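Alcohol dehydrogenase (PDB 4CPD) probably catalyses the NAD-dependent interconversion of alcohols with aldehydes or ketones, as a zinc-containing medium-chain alcohol dehydrogenase. Local coordinates at residues A[266-271]-A[290-295]; A[155-160]-A[178-183]. One frame throughout, in Å; residues are numbered along the deposited sequence.

Contact 1. Residues A[266-271]-A[290-295]; sequences VGVDNA and IGLANV. With NAD (nicotinamide-adenine-dinucleotide), chain G.
Val268 and Leu292 meet through single methyl groups, CG2 of Val268 lying 4.3 Å from CD2 of Leu292 beside the nicotinamide end of NAD. In Val268, CG1 is anti to the backbone N (chi1 174°), which leaves CG2 beside that N and turned to the coenzyme, 3.7 Å from NAD O2D. Leu292 leaves its CA away from the other loop, but with CG beside the backbone N (chi1 -53°) its CD2 returns to the contact. Most of the joining is done by the coenzyme. The carboxamide nitrogen N7N of NAD donates to Val266 O (3.0 Å) and, at 3.3 Å, to Gly291 O, one carbonyl from each loop. Its oxygen O7N accepts from Ala293 N at 2.7 Å with an N-H...O angle of 167°. With both ends of the amide engaged, its rotation is fixed. Val268 N also donates to the ribose hydroxyl O3D of NAD over 3.2 Å. Gly291 runs almost fully extended, a backbone shape most easily taken by glycine. Two loops leaving the C-terminal ends of neighbouring parallel strands, 262-265 and 286-290, and reading the carboxamide through main-chain atoms form the nicotinamide site of a Rossmann fold.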
loop_
_atom_site.group_PDB
_atom_site.type_symbol
_atom_site.label_atom_id
_atom_site.label_comp_id
_atom_site.label_asym_id
_atom_site.label_seq_id
_atom_site.Cartn_x
_atom_site.Cartn_y
_atom_site.Cartn_z
ATOM N N VAL A 266 -5.528 -4.085 -9.612
ATOM C CA VAL A 266 -6.869 -4.626 -9.535
ATOM C C VAL A 266 -7.073 -5.758 -10.574
ATOM O O VAL A 266 -7.994 -6.555 -10.461
ATOM C CB VAL A 266 -7.875 -3.462 -9.684
ATOM C CG1 VAL A 266 -8.554 -3.522 -11.032
ATOM C CG2 VAL A 266 -8.893 -3.475 -8.587
ATOM N N GLY A 267 -6.178 -5.862 -11.542
ATOM C CA GLY A 267 -6.203 -6.968 -12.510
ATOM C C GLY A 267 -5.771 -8.355 -11.988
ATOM O O GLY A 267 -4.803 -8.501 -11.225
ATOM N N VAL A 268 -6.485 -9.380 -12.445
ATOM C CA VAL A 268 -6.223 -10.762 -12.071
ATOM C C VAL A 268 -5.217 -11.456 -13.005
ATOM O O VAL A 268 -5.221 -11.194 -14.204
ATOM C CB VAL A 268 -7.545 -11.564 -12.045
ATOM C CG1 VAL A 268 -7.316 -13.054 -11.791
ATOM C CG2 VAL A 268 -8.478 -11.007 -10.972
ATOM N N ASP A 269 -4.383 -12.341 -12.432
ATOM C CA ASP A 269 -3.405 -13.161 -13.167
ATOM C C ASP A 269 -2.889 -14.324 -12.306
ATOM O O ASP A 269 -2.935 -14.267 -11.071
ATOM C CB ASP A 269 -2.214 -12.310 -13.616
ATOM C CG ASP A 269 -1.295 -13.051 -14.554
ATOM O OD1 ASP A 269 -1.701 -13.227 -15.713
ATOM O OD2 ASP A 269 -0.189 -13.467 -14.132
ATOM N N ASN A 270 -2.367 -15.356 -12.979
ATOM C CA ASN A 270 -1.914 -16.634 -12.347
ATOM C C ASN A 270 -0.484 -16.685 -11.866
ATOM O O ASN A 270 -0.168 -17.494 -11.004
ATOM C CB ASN A 270 -2.038 -17.805 -13.330
ATOM C CG ASN A 270 -3.398 -18.429 -13.319
ATOM O OD1 ASN A 270 -4.240 -18.078 -12.487
ATOM N ND2 ASN A 270 -3.631 -19.378 -14.240
ATOM N N ALA A 271 0.384 -15.875 -12.471
ATOM C CA ALA A 271 1.816 -15.853 -12.124
ATOM C C ALA A 271 2.003 -15.754 -10.612
ATOM O O ALA A 271 1.280 -15.026 -9.934
ATOM C CB ALA A 271 2.521 -14.704 -12.819
ATOM N N ILE A 290 -2.697 -4.551 -3.820
ATOM C CA ILE A 290 -3.219 -5.538 -4.767
ATOM C C ILE A 290 -4.255 -6.391 -4.065
ATOM O O ILE A 290 -4.060 -6.792 -2.929
ATOM C CB ILE A 290 -2.099 -6.420 -5.363
ATOM C CG1 ILE A 290 -2.684 -7.469 -6.311
ATOM C CG2 ILE A 290 -1.266 -7.102 -4.281
ATOM C CD1 ILE A 290 -1.682 -7.950 -7.345
ATOM N N GLY A 291 -5.365 -6.652 -4.735
ATOM C CA GLY A 291 -6.438 -7.403 -4.115
ATOM C C GLY A 291 -7.703 -7.549 -4.934
ATOM O O GLY A 291 -7.882 -6.899 -5.957
ATOM N N LEU A 292 -8.590 -8.409 -4.461
ATOM C CA LEU A 292 -9.910 -8.527 -5.017
ATOM C C LEU A 292 -10.823 -7.500 -4.353
ATOM O O LEU A 292 -10.643 -7.145 -3.183
ATOM C CB LEU A 292 -10.429 -9.940 -4.795
ATOM C CG LEU A 292 -9.507 -11.077 -5.272
ATOM C CD1 LEU A 292 -10.204 -12.416 -5.121
ATOM C CD2 LEU A 292 -9.040 -10.917 -6.720
ATOM N N ALA A 293 -11.818 -7.036 -5.095
ATOM C CA ALA A 293 -12.668 -5.934 -4.656
ATOM C C ALA A 293 -13.354 -6.226 -3.392
ATOM O O ALA A 293 -13.654 -7.369 -3.105
ATOM C CB ALA A 293 -13.707 -5.660 -5.700
ATOM N N ASN A 294 -13.630 -5.182 -2.635
ATOM C CA ASN A 294 -14.386 -5.290 -1.381
ATOM C C ASN A 294 -15.662 -4.489 -1.596
ATOM O O ASN A 294 -15.941 -3.460 -0.964
ATOM C CB ASN A 294 -13.563 -4.758 -0.219
ATOM C CG ASN A 294 -14.295 -4.823 1.096
ATOM O OD1 ASN A 294 -15.225 -5.599 1.267
ATOM N ND2 ASN A 294 -13.880 -4.008 2.037
ATOM N N VAL A 295 -16.440 -4.994 -2.533
ATOM C CA VAL A 295 -17.607 -4.301 -3.050
ATOM C C VAL A 295 -18.550 -3.772 -1.988
ATOM O O VAL A 295 -19.048 -2.652 -2.110
ATOM C CB VAL A 295 -18.394 -5.206 -4.000
ATOM C CG1 VAL A 295 -19.655 -4.505 -4.472
ATOM C CG2 VAL A 295 -17.530 -5.605 -5.199
HETATM P PA NAD G . -11.107 -7.474 -20.329
HETATM O O1A NAD G . -12.434 -7.377 -21.084
HETATM O O2A NAD G . -10.170 -8.644 -20.612
HETATM O O5B NAD G . -10.228 -6.117 -20.422
HETATM C C5B NAD G . -8.803 -6.166 -20.457
HETATM C C4B NAD G . -8.262 -4.991 -21.265
HETATM O O4B NAD G . -6.852 -4.854 -21.044
HETATM C C3B NAD G . -8.480 -5.202 -22.768
HETATM O O3B NAD G . -8.948 -4.022 -23.440
HETATM C C2B NAD G . -7.112 -5.546 -23.282
HETATM O O2B NAD G . -6.937 -5.148 -24.645
HETATM C C1B NAD G . -6.234 -4.764 -22.325
HETATM N N9A NAD G . -4.886 -5.333 -22.302
HETATM C C8A NAD G . -4.599 -6.650 -22.260
HETATM N N7A NAD G . -3.254 -6.809 -22.262
HETATM C C5A NAD G . -2.680 -5.583 -22.300
HETATM C C6A NAD G . -1.307 -5.043 -22.308
HETATM N N6A NAD G . -0.276 -5.902 -22.274
HETATM N N1A NAD G . -1.115 -3.697 -22.354
HETATM C C2A NAD G . -2.157 -2.843 -22.385
HETATM N N3A NAD G . -3.441 -3.272 -22.379
HETATM C C4A NAD G . -3.762 -4.602 -22.335
HETATM O O3 NAD G . -11.396 -7.533 -18.734
HETATM P PN NAD G . -12.285 -6.533 -17.818
HETATM O O1N NAD G . -13.692 -7.094 -17.891
HETATM O O2N NAD G . -11.941 -5.064 -18.084
HETATM O O5D NAD G . -11.645 -6.836 -16.364
HETATM C C5D NAD G . -10.405 -6.174 -16.044
HETATM C C4D NAD G . -9.444 -6.972 -15.167
HETATM O O4D NAD G . -9.821 -6.775 -13.797
HETATM C C3D NAD G . -9.460 -8.481 -15.416
HETATM O O3D NAD G . -8.139 -8.995 -15.175
HETATM C C2D NAD G . -10.491 -8.997 -14.410
HETATM O O2D NAD G . -10.391 -10.402 -14.063
HETATM C C1D NAD G . -10.205 -8.052 -13.240
HETATM N N1N NAD G . -11.314 -7.919 -12.281
HETATM C C2N NAD G . -10.932 -7.896 -11.001
HETATM C C3N NAD G . -11.846 -7.775 -9.964
HETATM C C7N NAD G . -11.273 -7.745 -8.576
HETATM O O7N NAD G . -11.919 -8.124 -7.613
HETATM N N7N NAD G . -10.024 -7.260 -8.437
HETATM C C4N NAD G . -13.213 -7.667 -10.270
HETATM C C5N NAD G . -13.605 -7.692 -11.614
HETATM C C6N NAD G . -12.628 -7.821 -12.615
#

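Contact 2. Residues A[155-160]-A[178-183]; sequences STAYGG and GPVGLM. With NAD (nicotinamide-adenine-dinucleotide), chain G.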
loop_
_atom_site.group_PDB
_atom_site.type_symbol
_atom_site.label_atom_id
_atom_site.label_comp_id
_atom_site.label_asym_id
_atom_site.label_seq_id
_atom_site.Cartn_x
_atom_site.Cartn_y
_atom_site.Cartn_z
ATOM N N SER A 155 -17.917 -0.922 -8.811
ATOM C CA SER A 155 -17.446 -0.871 -7.424
ATOM C C SER A 155 -15.984 -1.329 -7.311
ATOM O O SER A 155 -15.275 -0.916 -6.415
ATOM C CB SER A 155 -18.354 -1.720 -6.542
ATOM O OG SER A 155 -19.651 -1.163 -6.485
ATOM N N THR A 156 -15.556 -2.175 -8.237
ATOM C CA THR A 156 -14.180 -2.612 -8.301
ATOM C C THR A 156 -13.263 -1.435 -8.628
ATOM O O THR A 156 -12.277 -1.183 -7.937
ATOM C CB THR A 156 -14.020 -3.760 -9.337
ATOM O OG1 THR A 156 -14.687 -4.920 -8.845
ATOM C CG2 THR A 156 -12.608 -4.126 -9.543
ATOM N N ALA A 157 -13.582 -0.740 -9.705
ATOM C CA ALA A 157 -12.805 0.426 -10.125
ATOM C C ALA A 157 -12.883 1.566 -9.073
ATOM O O ALA A 157 -11.897 2.172 -8.709
ATOM C CB ALA A 157 -13.325 0.909 -11.454
ATOM N N TYR A 158 -14.078 1.850 -8.601
ATOM C CA TYR A 158 -14.291 2.843 -7.559
ATOM C C TYR A 158 -13.382 2.511 -6.373
ATOM O O TYR A 158 -12.597 3.358 -5.910
ATOM C CB TYR A 158 -15.749 2.807 -7.139
ATOM C CG TYR A 158 -16.134 3.861 -6.197
ATOM C CD1 TYR A 158 -16.471 5.120 -6.656
ATOM C CD2 TYR A 158 -16.198 3.613 -4.816
ATOM C CE1 TYR A 158 -16.858 6.132 -5.764
ATOM C CE2 TYR A 158 -16.586 4.602 -3.917
ATOM C CZ TYR A 158 -16.916 5.863 -4.387
ATOM O OH TYR A 158 -17.278 6.855 -3.494
ATOM N N GLY A 159 -13.481 1.271 -5.898
ATOM C CA GLY A 159 -12.733 0.814 -4.735
ATOM C C GLY A 159 -11.243 1.009 -4.976
ATOM O O GLY A 159 -10.526 1.564 -4.125
ATOM N N GLY A 160 -10.790 0.593 -6.151
ATOM C CA GLY A 160 -9.403 0.738 -6.508
ATOM C C GLY A 160 -8.942 2.160 -6.320
ATOM O O GLY A 160 -7.868 2.400 -5.765
ATOM N N GLY A 178 -10.410 -1.902 -20.953
ATOM C CA GLY A 178 -11.589 -2.756 -20.911
ATOM C C GLY A 178 -12.614 -2.200 -19.931
ATOM O O GLY A 178 -12.412 -1.123 -19.333
ATOM N N PRO A 179 -13.729 -2.926 -19.748
ATOM C CA PRO A 179 -14.852 -2.457 -18.913
ATOM C C PRO A 179 -14.435 -1.854 -17.560
ATOM O O PRO A 179 -14.942 -0.805 -17.173
ATOM C CB PRO A 179 -15.691 -3.726 -18.707
ATOM C CG PRO A 179 -15.424 -4.543 -19.928
ATOM C CD PRO A 179 -14.028 -4.218 -20.391
ATOM N N VAL A 180 -13.521 -2.512 -16.859
ATOM C CA VAL A 180 -13.104 -2.042 -15.529
ATOM C C VAL A 180 -12.358 -0.740 -15.657
ATOM O O VAL A 180 -12.671 0.201 -14.954
ATOM C CB VAL A 180 -12.255 -3.089 -14.796
ATOM C CG1 VAL A 180 -11.629 -2.511 -13.534
ATOM C CG2 VAL A 180 -13.122 -4.311 -14.451
ATOM N N GLY A 181 -11.406 -0.697 -16.584
ATOM C CA GLY A 181 -10.673 0.528 -16.870
ATOM C C GLY A 181 -11.563 1.704 -17.231
ATOM O O GLY A 181 -11.313 2.853 -16.830
ATOM N N LEU A 182 -12.608 1.407 -17.994
ATOM C CA LEU A 182 -13.538 2.439 -18.434
ATOM C C LEU A 182 -14.358 2.946 -17.269
ATOM O O LEU A 182 -14.633 4.135 -17.206
ATOM C CB LEU A 182 -14.434 1.930 -19.558
ATOM C CG LEU A 182 -13.636 1.603 -20.838
ATOM C CD1 LEU A 182 -14.491 0.788 -21.808
ATOM C CD2 LEU A 182 -13.119 2.859 -21.520
ATOM N N MET A 183 -14.728 2.069 -16.336
ATOM C CA MET A 183 -15.386 2.532 -15.105
ATOM C C MET A 183 -14.432 3.476 -14.339
ATOM O O MET A 183 -14.828 4.554 -13.843
ATOM C CB MET A 183 -15.765 1.379 -14.191
ATOM C CG MET A 183 -16.697 0.339 -14.781
ATOM S SD MET A 183 -18.396 0.876 -15.064
ATOM C CE MET A 183 -18.303 1.154 -16.832
HETATM P PA NAD G . -11.107 -7.474 -20.329
HETATM O O1A NAD G . -12.434 -7.377 -21.084
HETATM O O2A NAD G . -10.170 -8.644 -20.612
HETATM O O5B NAD G . -10.228 -6.117 -20.422
HETATM C C5B NAD G . -8.803 -6.166 -20.457
HETATM C C4B NAD G . -8.262 -4.991 -21.265
HETATM O O4B NAD G . -6.852 -4.854 -21.044
HETATM C C3B NAD G . -8.480 -5.202 -22.768
HETATM O O3B NAD G . -8.948 -4.022 -23.440
HETATM C C2B NAD G . -7.112 -5.546 -23.282
HETATM O O2B NAD G . -6.937 -5.148 -24.645
HETATM C C1B NAD G . -6.234 -4.764 -22.325
HETATM N N9A NAD G . -4.886 -5.333 -22.302
HETATM C C8A NAD G . -4.599 -6.650 -22.260
HETATM N N7A NAD G . -3.254 -6.809 -22.262
HETATM C C5A NAD G . -2.680 -5.583 -22.300
HETATM C C6A NAD G . -1.307 -5.043 -22.308
HETATM N N6A NAD G . -0.276 -5.902 -22.274
HETATM N N1A NAD G . -1.115 -3.697 -22.354
HETATM C C2A NAD G . -2.157 -2.843 -22.385
HETATM N N3A NAD G . -3.441 -3.272 -22.379
HETATM C C4A NAD G . -3.762 -4.602 -22.335
HETATM O O3 NAD G . -11.396 -7.533 -18.734
HETATM P PN NAD G . -12.285 -6.533 -17.818
HETATM O O1N NAD G . -13.692 -7.094 -17.891
HETATM O O2N NAD G . -11.941 -5.064 -18.084
HETATM O O5D NAD G . -11.645 -6.836 -16.364
HETATM C C5D NAD G . -10.405 -6.174 -16.044
HETATM C C4D NAD G . -9.444 -6.972 -15.167
HETATM O O4D NAD G . -9.821 -6.775 -13.797
HETATM C C3D NAD G . -9.460 -8.481 -15.416
HETATM O O3D NAD G . -8.139 -8.995 -15.175
HETATM C C2D NAD G . -10.491 -8.997 -14.410
HETATM O O2D NAD G . -10.391 -10.402 -14.063
HETATM C C1D NAD G . -10.205 -8.052 -13.240
HETATM N N1N NAD G . -11.314 -7.919 -12.281
HETATM C C2N NAD G . -10.932 -7.896 -11.001
HETATM C C3N NAD G . -11.846 -7.775 -9.964
HETATM C C7N NAD G . -11.273 -7.745 -8.576
HETATM O O7N NAD G . -11.919 -8.124 -7.613
HETATM N N7N NAD G . -10.024 -7.260 -8.437
HETATM C C4N NAD G . -13.213 -7.667 -10.270
HETATM C C5N NAD G . -13.605 -7.692 -11.614
HETATM C C6N NAD G . -12.628 -7.821 -12.615
#
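Ala157 sets its methyl against the backbone of the facing helix as well as its side chains: CB lies 3.6 Å from Val180 O and 3.7 Å from Met183 CB. Such a small side chain suits this place, since the axes of helices 155-160 and 179-183 approach to 8.4 Å and cross at -53°. Val180 CG1 adds to the apolar patch, 4.3 Å from Ala157 CB. Met183 offers only its CB; its chain bends at chi2 and chi3 and leads its end away from segment 155-160, and the side chain touches Pro313.

Beside this seam, Thr156 and Val180 turn to NAD. In Thr156, OG1 is beside the backbone N (chi1 -68°) and CG2 anti to it. CG2 packs over the nicotinamide face at C4N, the hydride-exchanging carbon of this enzyme class, 3.7 Å away; OG1 lies on the same side but beyond the C4N edge, 3.4 Å from that atom. Its hydroxyl is hydrogen-bonded to the backbone O of Asp152, a zinc ligand, while its methyl meets the coenzyme. Replacing this threonine with glycine would probably leave that ring face without its methyl support and Asp152 O without its hydroxyl partner.

Val180 N donates almost straight to NAD O2N, 3.2 Å away at 173°, while its CG2 packs against O5D. As this amide is in the helix's first turn, the helix dipole is likely to favour the phosphate charge. Gly178, at the N-cap, has no side chain, and a CB there would run into NAD O5B. Pro179, needing no amide hydrogen at the first helical position, brings CD to the nicotinamide-side phosphate, near NAD O2N. A turn, helix N terminus and phosphate in this order, with Gly178 and Gly181 consistent with a GxGxxG pattern, mark the dinucleotide-binding Rossmann fold.

Overall arrangement
From the N terminus, contact 2 comes first: it closes the loop in which the chain leaves helix 153-163, runs through strand 171-175 of the parallel sheet and enters helix 179-190. Contact 1 closes a second loop much later, holding strand 273-277, helix 279-284 and strand 286-290. The two are in series, neither nesting nor crossing. They nevertheless touch in space, where Val266 packs on Thr156 and Val180, Ala293 on Thr156, and Val295 on Ser155. Together they line one stretch of NAD, contact 2 from its pyrophosphate to the nicotinamide ring and contact 1 from ribose to carboxamide. At Ile290 the sheet continues into the second subunit.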